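Local coordinates for BLUF domain-containing protein (Acinetobacter baumannii, PDB 6W6Z), which probably acts as a blue-light photoreceptor, holding a flavin in a BLUF domain, and is linked to the regulation of biofilm formation and iron uptake, at residues Q20-I25 with M94-R99; H87-W92 with F127-L132; L108-N113 with L118-Q123. One frame throughout, in Å; residues are numbered along the deposited sequence.

In the fold
The three contacts run outward from the flavin. Contact 1 supplies Ile-25 and Met-94 to the FMN pocket, whereas the side chain of Phe-89 in contact 2 lies about 11 Å from FMN and that of Leu-120 in contact 3 about 14 Å. The centres of contacts 1 and 2 are about 16 Å apart, and a probable hydrogen bond of 2.8 Å from Lys-95 NZ to Leu-132 O joins them. Contact 3 is nested in the loop closed by contact 2, and the two meet where Phe-128 CD2 packs 3.4 Å from Leu-120 CD1. Contacts 1 and 3 do not touch; their nearest atoms are about 7 Å apart.

Contact 1. Residues Q20-I25 with M94-R99; sequences QDLRDI and MKYVQR. With FMN (flavin mononucleotide), chain B.
Leu-22 meets Tyr-96 through the branched end of its side chain: CD1 lies 3.5 Å from Tyr-96 OH, with CD2 a little farther from the same oxygen. The two side chains cross at about a right angle, so the far end of the phenol abuts the methyl pair and its ring is not stacked on the leucine. Tyrosine suits this place because its length spans the gap between backbones whose CA atoms, Leu-22 and Tyr-96, are 9.4 Å apart. Its CG stands opposite the backbone N (chi1 -175°), which carries the ring off the strand toward the helix. The hydroxyl also donates to Gln-98 OE1, although the modelled separation is so short that its exact geometry is doubtful. The leucine methyls thus pack against the hydroxyl oxygen, whose bond to Gln-98 is directed elsewhere.

One turn along the helix, Ile-25 faces the flavin. Its CG2 lies 3.8 Å from FMN C6 and its CD1 3.7 Å from FMN C8M, and both branches lie on the same face of the dimethylbenzene ring. Beta-branching lets one residue cover two parts of that flat surface. At the start of 94-99, Met-94 bends at chi2 and chi3 to bring its CE within 3.5 Å of FMN O4, a flexible thioether fitted to the carbonyl end of the isoalloxazine.

Arg-30 NE donates to Met-94 O, and its side chain also packs on Tyr-96. Phe-49 lies against both Leu-22 and Ile-25. In this BLUF domain, helix 18-36 packs on the sheet beside the flavin, with Leu-22 reaching Tyr-96 of strand 95-98 and Ile-25 lying on the isoalloxazine; strand 95-98 pairs in parallel with strand 39-45 at the edge of the five-stranded sheet.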
# COMPACT_ATOMS: atom_id res chain seq x y z
N GLN A 20 4.36 -8.21 13.39
CA GLN A 20 3.60 -7.25 14.25
C GLN A 20 3.48 -5.91 13.51
O GLN A 20 2.42 -5.26 13.61
CB GLN A 20 4.26 -7.07 15.62
CG GLN A 20 3.40 -6.25 16.57
CD GLN A 20 3.99 -6.07 17.96
OE1 GLN A 20 5.14 -6.38 18.22
NE2 GLN A 20 3.18 -5.52 18.85
N ASP A 21 4.52 -5.51 12.80
CA ASP A 21 4.50 -4.21 12.06
C ASP A 21 3.42 -4.22 10.98
O ASP A 21 2.63 -3.28 10.93
CB ASP A 21 5.86 -3.87 11.44
CG ASP A 21 6.87 -3.27 12.41
OD1 ASP A 21 6.48 -2.99 13.54
OD2 ASP A 21 8.03 -3.05 11.98
N LEU A 22 3.33 -5.30 10.20
CA LEU A 22 2.30 -5.41 9.13
C LEU A 22 0.91 -5.40 9.77
O LEU A 22 0.05 -4.70 9.27
CB LEU A 22 2.55 -6.70 8.34
CG LEU A 22 3.85 -6.73 7.52
CD1 LEU A 22 4.05 -8.10 6.91
CD2 LEU A 22 3.82 -5.70 6.41
N ARG A 23 0.69 -6.19 10.83
CA ARG A 23 -0.63 -6.22 11.50
C ARG A 23 -0.96 -4.83 12.05
O ARG A 23 -2.11 -4.36 11.85
CB ARG A 23 -0.64 -7.33 12.55
CG ARG A 23 -0.51 -8.72 11.97
CD ARG A 23 -0.23 -9.80 13.00
NE ARG A 23 -1.42 -10.29 13.64
CZ ARG A 23 -1.45 -11.19 14.64
NH1 ARG A 23 -2.62 -11.54 15.16
NH2 ARG A 23 -0.32 -11.77 15.04
N ASP A 24 -0.01 -4.17 12.68
CA ASP A 24 -0.18 -2.79 13.23
C ASP A 24 -0.51 -1.77 12.12
O ASP A 24 -1.52 -0.98 12.24
CB ASP A 24 1.06 -2.32 13.98
CG ASP A 24 1.23 -2.91 15.38
OD1 ASP A 24 0.28 -3.49 15.91
OD2 ASP A 24 2.32 -2.78 15.91
N ILE A 25 0.25 -1.80 11.04
CA ILE A 25 -0.01 -0.89 9.88
C ILE A 25 -1.45 -1.07 9.38
O ILE A 25 -2.16 -0.08 9.20
CB ILE A 25 1.04 -1.13 8.79
CG1 ILE A 25 2.44 -0.68 9.24
CG2 ILE A 25 0.61 -0.46 7.49
CD1 ILE A 25 3.55 -1.16 8.34
N MET A 94 -8.24 -0.43 3.36
CA MET A 94 -6.86 -0.73 2.91
C MET A 94 -6.72 -2.22 2.62
O MET A 94 -6.54 -3.00 3.58
CB MET A 94 -5.82 -0.34 3.95
CG MET A 94 -4.40 -0.44 3.43
SD MET A 94 -4.09 0.30 1.79
CE MET A 94 -4.72 1.95 2.08
N LYS A 95 -6.76 -2.60 1.35
CA LYS A 95 -6.56 -3.98 0.89
C LYS A 95 -5.10 -4.33 1.20
O LYS A 95 -4.25 -3.47 1.06
CB LYS A 95 -6.85 -4.14 -0.60
CG LYS A 95 -6.85 -5.57 -1.11
CD LYS A 95 -7.10 -5.69 -2.58
CE LYS A 95 -7.41 -7.10 -3.00
NZ LYS A 95 -7.72 -7.18 -4.44
N TYR A 96 -4.86 -5.57 1.54
CA TYR A 96 -3.49 -6.09 1.71
C TYR A 96 -3.26 -7.19 0.69
O TYR A 96 -4.01 -8.18 0.69
CB TYR A 96 -3.28 -6.59 3.12
CG TYR A 96 -1.86 -7.02 3.37
CD1 TYR A 96 -0.81 -6.14 3.14
CD2 TYR A 96 -1.55 -8.28 3.77
CE1 TYR A 96 0.51 -6.50 3.37
CE2 TYR A 96 -0.25 -8.66 4.03
CZ TYR A 96 0.79 -7.78 3.78
OH TYR A 96 2.08 -8.16 4.01
N VAL A 97 -2.19 -7.05 -0.09
CA VAL A 97 -1.75 -8.06 -1.09
C VAL A 97 -0.27 -8.38 -0.90
O VAL A 97 0.54 -7.46 -0.78
CB VAL A 97 -2.03 -7.54 -2.51
CG1 VAL A 97 -1.63 -8.53 -3.58
CG2 VAL A 97 -3.47 -7.14 -2.66
N GLN A 98 0.09 -9.66 -0.92
CA GLN A 98 1.50 -10.07 -0.88
C GLN A 98 1.85 -10.70 -2.22
O GLN A 98 0.99 -10.73 -3.07
CB GLN A 98 1.77 -11.01 0.30
CG GLN A 98 1.58 -10.31 1.65
CD GLN A 98 2.11 -11.10 2.82
OE1 GLN A 98 2.45 -10.53 3.86
NE2 GLN A 98 2.17 -12.41 2.65
N ARG A 99 3.11 -11.09 -2.40
CA ARG A 99 3.60 -11.77 -3.62
C ARG A 99 2.72 -12.97 -3.96
O ARG A 99 2.39 -13.80 -3.07
CB ARG A 99 5.04 -12.24 -3.39
CG ARG A 99 6.10 -11.52 -4.18
CD ARG A 99 7.46 -12.01 -3.73
NE ARG A 99 7.75 -13.38 -4.11
CZ ARG A 99 8.91 -13.97 -3.88
NH1 ARG A 99 9.85 -13.30 -3.22
NH2 ARG A 99 9.12 -15.22 -4.25
N1 FMN B . -2.07 5.05 8.22
C2 FMN B . -3.32 5.28 7.77
O2 FMN B . -4.09 5.96 8.52
N3 FMN B . -3.71 4.94 6.52
C4 FMN B . -2.91 4.28 5.67
O4 FMN B . -3.28 3.93 4.55
C4A FMN B . -1.57 3.93 6.11
N5 FMN B . -0.72 3.26 5.36
C5A FMN B . 0.54 3.05 5.84
C6 FMN B . 1.41 2.34 5.04
C7 FMN B . 2.71 2.12 5.45
C7M FMN B . 3.60 1.33 4.54
C8 FMN B . 3.15 2.49 6.80
C8M FMN B . 4.58 2.16 7.21
C9 FMN B . 2.28 3.20 7.60
C9A FMN B . 0.98 3.45 7.17
N10 FMN B . 0.05 4.11 7.97
C10 FMN B . -1.20 4.37 7.45
C1' FMN B . 0.35 4.56 9.37
C2' FMN B . 0.74 6.01 9.54
O2' FMN B . 2.09 6.18 9.08
C3' FMN B . 0.65 6.35 11.06
O3' FMN B . 1.27 5.33 11.86
C4' FMN B . -0.77 6.40 11.58
O4' FMN B . -1.55 7.31 10.77
C5' FMN B . -0.79 6.90 13.04
O5' FMN B . -0.29 8.25 13.19
P FMN B . -0.29 9.06 14.63
O1P FMN B . 1.10 8.77 15.18
O2P FMN B . -0.53 10.49 14.17
O3P FMN B . -1.39 8.48 15.49

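Contact 2. Residues H87-W92 with F127-L132; sequences HSFQRW and FFLNEL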
# COMPACT_ATOMS: atom_id res chain seq x y z
N HIS A 87 -13.33 4.75 -8.86
CA HIS A 87 -12.84 4.44 -7.49
C HIS A 87 -12.45 2.95 -7.41
O HIS A 87 -13.23 2.16 -6.82
CB HIS A 87 -13.90 4.89 -6.47
CG HIS A 87 -13.36 5.83 -5.45
ND1 HIS A 87 -12.38 5.46 -4.57
CD2 HIS A 87 -13.66 7.12 -5.19
CE1 HIS A 87 -12.10 6.49 -3.78
NE2 HIS A 87 -12.87 7.52 -4.14
N SER A 88 -11.29 2.57 -7.96
CA SER A 88 -10.91 1.15 -8.22
C SER A 88 -10.87 0.33 -6.92
O SER A 88 -11.10 -0.88 -6.99
CB SER A 88 -9.59 1.06 -8.92
OG SER A 88 -9.70 1.53 -10.26
N PHE A 89 -10.50 0.96 -5.80
CA PHE A 89 -10.22 0.24 -4.53
C PHE A 89 -11.27 0.61 -3.48
O PHE A 89 -11.03 0.30 -2.27
CB PHE A 89 -8.78 0.53 -4.11
CG PHE A 89 -7.77 -0.12 -5.01
CD1 PHE A 89 -7.50 -1.47 -4.88
CD2 PHE A 89 -7.19 0.58 -6.06
CE1 PHE A 89 -6.62 -2.10 -5.74
CE2 PHE A 89 -6.29 -0.05 -6.90
CZ PHE A 89 -6.03 -1.39 -6.77
N GLN A 90 -12.41 1.17 -3.92
CA GLN A 90 -13.62 1.47 -3.10
C GLN A 90 -13.95 0.32 -2.13
O GLN A 90 -14.39 0.61 -1.02
CB GLN A 90 -14.84 1.69 -4.02
N ARG A 91 -13.78 -0.94 -2.53
CA ARG A 91 -14.17 -2.13 -1.71
C ARG A 91 -13.33 -2.24 -0.42
O ARG A 91 -13.75 -3.02 0.46
CB ARG A 91 -13.98 -3.41 -2.53
CG ARG A 91 -15.04 -3.66 -3.60
CD ARG A 91 -14.55 -4.53 -4.76
NE ARG A 91 -14.33 -5.89 -4.29
CZ ARG A 91 -13.75 -6.87 -4.98
NH1 ARG A 91 -13.29 -6.65 -6.20
NH2 ARG A 91 -13.61 -8.07 -4.43
N TRP A 92 -12.16 -1.60 -0.33
CA TRP A 92 -11.24 -1.73 0.84
C TRP A 92 -10.77 -0.39 1.38
O TRP A 92 -10.12 0.39 0.63
CB TRP A 92 -10.03 -2.57 0.47
CG TRP A 92 -10.33 -3.88 -0.20
CD1 TRP A 92 -10.48 -5.08 0.40
CD2 TRP A 92 -10.39 -4.13 -1.62
NE1 TRP A 92 -10.70 -6.05 -0.53
CE2 TRP A 92 -10.62 -5.51 -1.78
CE3 TRP A 92 -10.23 -3.34 -2.76
CZ2 TRP A 92 -10.76 -6.11 -3.03
CZ3 TRP A 92 -10.39 -3.92 -4.00
CH2 TRP A 92 -10.65 -5.29 -4.13
N PHE A 127 -0.63 -2.18 -15.41
CA PHE A 127 -0.71 -3.65 -15.15
C PHE A 127 -0.66 -3.92 -13.64
O PHE A 127 -1.42 -4.79 -13.19
CB PHE A 127 0.43 -4.42 -15.81
N PHE A 128 0.20 -3.22 -12.90
CA PHE A 128 0.43 -3.55 -11.47
C PHE A 128 -0.80 -3.24 -10.63
O PHE A 128 -1.17 -4.12 -9.82
CB PHE A 128 1.64 -2.85 -10.86
CG PHE A 128 2.07 -3.43 -9.53
CD1 PHE A 128 2.48 -4.75 -9.41
CD2 PHE A 128 2.09 -2.62 -8.39
CE1 PHE A 128 2.90 -5.25 -8.19
CE2 PHE A 128 2.52 -3.13 -7.17
CZ PHE A 128 2.95 -4.43 -7.08
N LEU A 129 -1.43 -2.08 -10.80
CA LEU A 129 -2.68 -1.78 -10.07
C LEU A 129 -3.74 -2.83 -10.42
O LEU A 129 -4.47 -3.29 -9.50
CB LEU A 129 -3.16 -0.37 -10.39
CG LEU A 129 -2.39 0.77 -9.75
CD1 LEU A 129 -2.95 2.11 -10.21
CD2 LEU A 129 -2.42 0.67 -8.23
N ASN A 130 -3.83 -3.24 -11.69
CA ASN A 130 -4.86 -4.21 -12.10
C ASN A 130 -4.58 -5.53 -11.37
O ASN A 130 -5.56 -6.11 -10.87
CB ASN A 130 -4.98 -4.37 -13.62
CG ASN A 130 -5.97 -5.46 -13.95
OD1 ASN A 130 -7.19 -5.27 -13.84
ND2 ASN A 130 -5.45 -6.63 -14.26
N GLU A 131 -3.32 -5.95 -11.27
CA GLU A 131 -2.93 -7.19 -10.55
C GLU A 131 -3.31 -7.05 -9.08
O GLU A 131 -3.79 -8.03 -8.50
CB GLU A 131 -1.43 -7.51 -10.68
CG GLU A 131 -1.02 -8.02 -12.05
CD GLU A 131 -1.75 -9.27 -12.53
OE1 GLU A 131 -2.18 -9.28 -13.71
OE2 GLU A 131 -1.97 -10.20 -11.70
N LEU A 132 -3.13 -5.87 -8.49
CA LEU A 132 -3.47 -5.66 -7.05
C LEU A 132 -4.99 -5.68 -6.87
O LEU A 132 -5.44 -6.18 -5.82
CB LEU A 132 -2.89 -4.34 -6.57
CG LEU A 132 -1.36 -4.24 -6.50
CD1 LEU A 132 -0.98 -2.91 -5.84
CD2 LEU A 132 -0.75 -5.40 -5.74
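Phe-89 pushes the far edge of its ring against the backbone of helix 125-134, between Leu-129 and Leu-132. Its CZ comes 3.7 Å from Leu-129 O, and Phe-89 CE1 lies 4.1 Å from Leu-132 C. Both backbone atoms lie near the plane of the ring, so the helix meets hydrogens of the aromatic edge and not the pi face. The leucine side chains close in around the same edge: Leu-129 CD2 is 4.2 Å from Phe-89 CE2, the two side chains being roughly perpendicular, while Leu-132 CB is 4.3 Å from Phe-89 CZ. A phenylalanine carries a flat apolar group from the irregular loop to the helix backbone, and the two leucines supply the hydrocarbon beside its edge.

The other side of the contact is looser. Trp-92 makes no close contact with the helix segment and instead pairs with its own neighbour, its CH2 standing 3.5 Å above the centre of the exposed Arg-91 guanidinium. On the helix, exposed Asn-130 directs its CB away from the loop, as befits a polar residue on the solvent side.

Two successive type I turns, His-87 to Gln-90 and Phe-89 to Trp-92, shape the loop, the second closed by a 2.9 Å bond from Trp-92 N to Phe-89 O. Glu-54 OE1 accepts from both Phe-89 N and His-87 ND1. Beyond the contact, Val-41 of strand 39-45 touches Phe-89 and Leu-132, and Phe-50 of strand 48-54 touches both leucines, so helix 125-134 packs on the sheet over strands 39-45 and 48-54, with the 87-92 loop at its side.

Contact 3. Residues L108-N113 with L118-Q123; sequences LNMGEN and LLLNQQ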
# COMPACT_ATOMS: atom_id res chain seq x y z
N LEU A 108 9.12 -10.88 -13.60
CA LEU A 108 10.10 -11.72 -14.33
C LEU A 108 9.98 -11.46 -15.83
O LEU A 108 11.05 -11.46 -16.51
CB LEU A 108 9.87 -13.20 -14.00
CG LEU A 108 10.26 -13.63 -12.60
CD1 LEU A 108 9.65 -15.00 -12.30
CD2 LEU A 108 11.77 -13.68 -12.42
N ASN A 109 8.76 -11.25 -16.34
CA ASN A 109 8.56 -11.10 -17.80
C ASN A 109 9.14 -9.78 -18.26
O ASN A 109 9.48 -9.73 -19.45
CB ASN A 109 7.09 -11.12 -18.21
CG ASN A 109 6.59 -12.54 -18.37
OD1 ASN A 109 7.39 -13.46 -18.47
ND2 ASN A 109 5.28 -12.71 -18.36
N MET A 110 9.22 -8.77 -17.38
CA MET A 110 9.84 -7.48 -17.79
C MET A 110 11.29 -7.39 -17.33
O MET A 110 11.88 -6.30 -17.50
CB MET A 110 9.03 -6.28 -17.30
CG MET A 110 9.00 -6.09 -15.82
SD MET A 110 8.20 -4.48 -15.48
CE MET A 110 8.18 -4.56 -13.69
N GLY A 111 11.87 -8.50 -16.85
CA GLY A 111 13.33 -8.62 -16.65
C GLY A 111 13.81 -8.28 -15.25
O GLY A 111 15.03 -8.19 -15.07
N GLU A 112 12.92 -8.16 -14.27
CA GLU A 112 13.32 -8.00 -12.85
C GLU A 112 13.51 -9.39 -12.26
O GLU A 112 12.78 -10.31 -12.62
CB GLU A 112 12.28 -7.18 -12.10
CG GLU A 112 12.03 -5.80 -12.70
CD GLU A 112 13.26 -4.94 -12.93
OE1 GLU A 112 13.17 -4.08 -13.78
OE2 GLU A 112 14.27 -5.13 -12.25
N ASN A 113 14.47 -9.53 -11.36
CA ASN A 113 14.69 -10.81 -10.65
C ASN A 113 14.40 -10.62 -9.16
O ASN A 113 14.64 -11.57 -8.43
CB ASN A 113 16.11 -11.33 -10.89
CG ASN A 113 17.17 -10.47 -10.25
OD1 ASN A 113 16.93 -9.30 -9.96
ND2 ASN A 113 18.33 -11.06 -10.01
N LEU A 118 9.95 -0.86 -5.59
CA LEU A 118 10.79 0.32 -5.93
C LEU A 118 11.31 0.23 -7.38
O LEU A 118 11.73 1.28 -7.90
CB LEU A 118 11.94 0.43 -4.92
CG LEU A 118 11.53 0.93 -3.54
CD1 LEU A 118 12.62 0.65 -2.51
CD2 LEU A 118 11.22 2.41 -3.59
N LEU A 119 11.31 -0.97 -7.99
CA LEU A 119 11.74 -1.19 -9.39
C LEU A 119 10.64 -0.75 -10.38
O LEU A 119 10.93 -0.76 -11.58
CB LEU A 119 11.98 -2.69 -9.63
CG LEU A 119 13.05 -3.36 -8.76
CD1 LEU A 119 12.95 -4.87 -8.89
CD2 LEU A 119 14.43 -2.88 -9.15
N LEU A 120 9.42 -0.46 -9.93
CA LEU A 120 8.31 -0.10 -10.86
C LEU A 120 8.46 1.35 -11.35
O LEU A 120 8.93 2.22 -10.56
CB LEU A 120 6.96 -0.27 -10.16
CG LEU A 120 6.52 -1.68 -9.79
CD1 LEU A 120 5.23 -1.61 -8.98
CD2 LEU A 120 6.33 -2.56 -11.01
N ASN A 121 8.05 1.62 -12.59
CA ASN A 121 7.89 3.00 -13.12
C ASN A 121 6.39 3.29 -13.28
O ASN A 121 5.57 2.38 -13.09
CB ASN A 121 8.74 3.21 -14.39
CG ASN A 121 8.28 2.40 -15.58
OD1 ASN A 121 7.07 2.31 -15.85
ND2 ASN A 121 9.22 1.81 -16.32
N GLN A 122 6.03 4.52 -13.59
CA GLN A 122 4.62 4.96 -13.65
C GLN A 122 3.85 4.17 -14.73
O GLN A 122 2.65 3.88 -14.54
CB GLN A 122 4.54 6.45 -13.88
CG GLN A 122 5.04 7.26 -12.69
CD GLN A 122 6.52 7.54 -12.72
OE1 GLN A 122 7.29 6.91 -13.45
NE2 GLN A 122 6.93 8.47 -11.87
N GLN A 123 4.51 3.81 -15.83
CA GLN A 123 3.85 3.06 -16.93
C GLN A 123 3.48 1.65 -16.44
O GLN A 123 2.43 1.14 -16.86
CB GLN A 123 4.74 2.99 -18.17
CG GLN A 123 4.99 4.34 -18.81
CD GLN A 123 3.78 4.89 -19.55
OE1 GLN A 123 2.79 4.20 -19.80
NE2 GLN A 123 3.87 6.15 -19.94
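Glu-112 and Leu-119 bring their backbones to 7.8 Å between CA atoms, just after helix 101-109 has ended and where a short 3-10 segment gives way to loop. The glutamate side chain folds back at chi2 (-52°), and it and Leu-119 run alongside each other, pointing opposite ways. Leu-119 CD1 thus lies 3.6 Å from Glu-112 OE2 and 4.0 Å from Glu-112 CB. Glutamate suits this partly exposed place by its length, since CB, CG and the carboxylate all lie along the leucine, OE2 closest.

Met-110 makes the second touch. With chi1 at 67° its CG is flanked by both backbone neighbours, and from there the chain runs extended, so that CE reaches 3.8 Å from Leu-120 CD2. An unbranched methionine suits this long reach. Leu-120 sets its CB away from 108-113 yet turns a methyl back to CE, and being buried it also packs on Phe-106 and Phe-107.

Gly-111 carries the turn at a positive phi of 95°; at these backbone angles a CB would run into the carbonyl oxygen of Met-110, which glycine avoids. Its N donates to Leu-108 O at 3.1 Å, while Glu-112 N reaches back to Phe-107 O: this is the Schellman motif that terminates helix 101-109, with Gly-111 at C-prime.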